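PDB 5BN1: acetylxylan esterase from Geobacillus stearothermophilus, which removes acetyl side groups from the xylose units of xylan and xylo-oligosaccharides, as a GDSL-family serine esterase that assembles into a doughnut-shaped homooctamer. Local coordinates for residues 71-74 with 75-79. The protein carries 1 engineered substitution. Residues are numbered along the deposited sequence; the frame is centred on the assembly and turned at random.
Sequences ARWE and EDVIA
Arg72 and Asp76 form a salt bridge one turn apart on helix 66-78, with Arg72 NH1 2.8 Å from Asp76 OD2. OD2 lies near the guanidinium plane and is met on its anti side, the two planes 66° apart. NH1 also donates to Lys59 O, giving this nitrogen two acceptors. The backbone repeats the link, Asp76 N to Arg72 O at 2.8 Å. Trp73 O accepts from both Val77 N and Ile78 N. The step from i+4 to i+5 bonding goes with a wider, pi-type turn at 75-78.

Val77 CG2 sits over the Trp73 six-membered ring in a CH-pi contact, 3.6 Å from its centroid. Trp73 holds CG anti to its own N (chi1 -163°), which turns one ring face to Val77 CG2. Ile78 CD1 meets the pyrrole part obliquely, 3.6 Å from Trp73 NE1, which is hydrogen-bonded to Thr124 OG1. Replacing Trp73 by alanine would probably leave Val77 CG2 without its ring and Thr124 OG1 without the NE1 donor. The Arg72 side chain lies about 9 Å from Gly63 and Asn92, the inferred transition-state stabilisers. In this SGNH-hydrolase alpha/beta fold, Trp73 reaches Leu120 and Glu123 of helix 110-124 and Ile12 and Ile87 of the central parallel sheet, where Val77 rests on Leu10 and Val85.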
ATOM      1  N   ALA A  71       4.768 -11.138 -32.730  1.00 16.23           N
ATOM      2  CA  ALA A  71       5.768 -11.736 -31.874  1.00 16.94           C
ATOM      3  C   ALA A  71       5.152 -12.739 -30.908  1.00 19.63           C
ATOM      4  O   ALA A  71       5.860 -13.642 -30.411  1.00 22.61           O
ATOM      5  CB  ALA A  71       6.550 -10.634 -31.157  1.00 18.72           C
ATOM      6  N   ARG A  72       3.874 -12.616 -30.573  1.00 17.28           N
ATOM      7  CA  ARG A  72       3.171 -13.456 -29.617  1.00 17.27           C
ATOM      8  C   ARG A  72       2.095 -14.335 -30.171  1.00 17.48           C
ATOM      9  O   ARG A  72       1.341 -14.981 -29.470  1.00 19.11           O
ATOM     10  CB  ARG A  72       2.633 -12.662 -28.404  1.00 17.90           C
ATOM     11  CG  ARG A  72       1.526 -11.667 -28.707  1.00 17.71           C
ATOM     12  CD  ARG A  72       1.382 -10.716 -27.544  1.00 17.71           C
ATOM     13  NE  ARG A  72       0.327  -9.732 -27.750  1.00 15.33           N
ATOM     14  CZ  ARG A  72      -0.969  -9.888 -27.422  1.00 15.07           C
ATOM     15  NH1 ARG A  72      -1.449 -11.057 -26.942  1.00 16.44           N
ATOM     16  NH2 ARG A  72      -1.883  -8.932 -27.661  1.00 15.71           N
ATOM     17  N   TRP A  73       1.996 -14.394 -31.483  1.00 16.83           N
ATOM     18  CA  TRP A  73       0.873 -14.985 -32.168  1.00 17.17           C
ATOM     19  C   TRP A  73       0.839 -16.524 -31.893  1.00 18.16           C
ATOM     20  O   TRP A  73      -0.226 -17.088 -31.695  1.00 18.60           O
ATOM     21  CB  TRP A  73       0.933 -14.731 -33.702  1.00 17.05           C
ATOM     22  CG  TRP A  73      -0.352 -14.968 -34.339  1.00 17.31           C
ATOM     23  CD1 TRP A  73      -0.761 -16.049 -35.116  1.00 16.91           C
ATOM     24  CD2 TRP A  73      -1.444 -14.071 -34.346  1.00 16.30           C
ATOM     25  NE1 TRP A  73      -2.024 -15.848 -35.539  1.00 16.17           N
ATOM     26  CE2 TRP A  73      -2.460 -14.600 -35.146  1.00 16.95           C
ATOM     27  CE3 TRP A  73      -1.646 -12.779 -33.758  1.00 15.81           C
ATOM     28  CZ2 TRP A  73      -3.643 -13.982 -35.349  1.00 16.21           C
ATOM     29  CZ3 TRP A  73      -2.796 -12.151 -33.989  1.00 15.97           C
ATOM     30  CH2 TRP A  73      -3.822 -12.724 -34.742  1.00 17.01           C
ATOM     31  N   GLU A  74       1.999 -17.164 -31.922  1.00 20.68           N
ATOM     32  CA  GLU A  74       1.969 -18.600 -31.746  1.00 23.73           C
ATOM     33  C   GLU A  74       1.435 -18.979 -30.370  1.00 20.13           C
ATOM     34  O   GLU A  74       0.579 -19.864 -30.279  1.00 25.45           O
ATOM     35  CB  GLU A  74       3.410 -19.148 -31.879  1.00 26.34           C
ATOM     36  CG  GLU A  74       3.544 -20.666 -31.799  1.00 32.86           C
ATOM     37  CD  GLU A  74       2.680 -21.442 -32.772  1.00 37.87           C
ATOM     38  OE1 GLU A  74       2.121 -22.476 -32.280  1.00 48.65           O
ATOM     39  OE2 GLU A  74       2.552 -21.030 -33.980  1.00 38.17           O
ATOM     40  N   GLU A  75       1.955 -18.352 -29.345  1.00 21.48           N
ATOM     41  CA  GLU A  75       1.554 -18.654 -28.000  1.00 22.88           C
ATOM     42  C   GLU A  75       0.160 -18.156 -27.690  1.00 23.47           C
ATOM     43  O   GLU A  75      -0.664 -18.813 -27.071  1.00 23.93           O
ATOM     44  CB  GLU A  75       2.623 -18.192 -27.059  1.00 31.67           C
ATOM     45  CG  GLU A  75       2.311 -17.930 -25.607  1.00 48.13           C
ATOM     46  CD  GLU A  75       3.299 -16.853 -25.074  1.00 67.98           C
ATOM     47  OE1 GLU A  75       3.093 -15.597 -25.296  1.00 65.35           O
ATOM     48  OE2 GLU A  75       4.325 -17.289 -24.477  1.00 76.03           O
ATOM     49  N   ASP A  76      -0.141 -16.927 -28.113  1.00 20.89           N
ATOM     50  CA  ASP A  76      -1.412 -16.317 -27.672  1.00 18.85           C
ATOM     51  C   ASP A  76      -2.609 -16.483 -28.541  1.00 20.09           C
ATOM     52  O   ASP A  76      -3.762 -16.281 -28.102  1.00 20.20           O
ATOM     53  CB  ASP A  76      -1.229 -14.768 -27.418  1.00 18.49           C
ATOM     54  CG  ASP A  76      -0.393 -14.469 -26.221  1.00 23.66           C
ATOM     55  OD1 ASP A  76      -0.016 -15.396 -25.404  1.00 25.41           O
ATOM     56  OD2 ASP A  76      -0.038 -13.290 -25.963  1.00 20.90           O
ATOM     57  N   VAL A  77      -2.415 -16.995 -29.768  1.00 19.19           N
ATOM     58  CA  VAL A  77      -3.493 -17.272 -30.634  1.00 17.39           C
ATOM     59  C   VAL A  77      -3.459 -18.764 -31.021  1.00 18.96           C
ATOM     60  O   VAL A  77      -4.347 -19.500 -30.659  1.00 22.81           O
ATOM     61  CB  VAL A  77      -3.527 -16.398 -31.884  1.00 17.70           C
ATOM     62  CG1 VAL A  77      -4.633 -16.685 -32.793  1.00 17.32           C
ATOM     63  CG2 VAL A  77      -3.595 -14.888 -31.458  1.00 19.13           C
ATOM     64  N   ILE A  78      -2.450 -19.122 -31.808  1.00 19.68           N
ATOM     65  CA  ILE A  78      -2.463 -20.510 -32.383  1.00 20.82           C
ATOM     66  C   ILE A  78      -2.571 -21.562 -31.344  1.00 21.36           C
ATOM     67  O   ILE A  78      -3.447 -22.442 -31.476  1.00 24.24           O
ATOM     68  CB  ILE A  78      -1.184 -20.717 -33.271  1.00 22.80           C
ATOM     69  CG1 ILE A  78      -1.102 -19.704 -34.393  1.00 21.56           C
ATOM     70  CG2 ILE A  78      -1.288 -22.148 -33.892  1.00 26.97           C
ATOM     71  CD1 ILE A  78      -2.237 -19.472 -35.204  1.00 24.50           C
ATOM     72  N   ALA A  79      -1.806 -21.484 -30.298  1.00 21.71           N
ATOM     73  CA  ALA A  79      -1.716 -22.508 -29.272  1.00 22.49           C
ATOM     74  C   ALA A  79      -3.013 -22.572 -28.429  1.00 25.07           C
ATOM     75  O   ALA A  79      -3.231 -23.564 -27.752  1.00 27.19           O
ATOM     76  CB  ALA A  79      -0.515 -22.287 -28.444  1.00 23.75           C
TER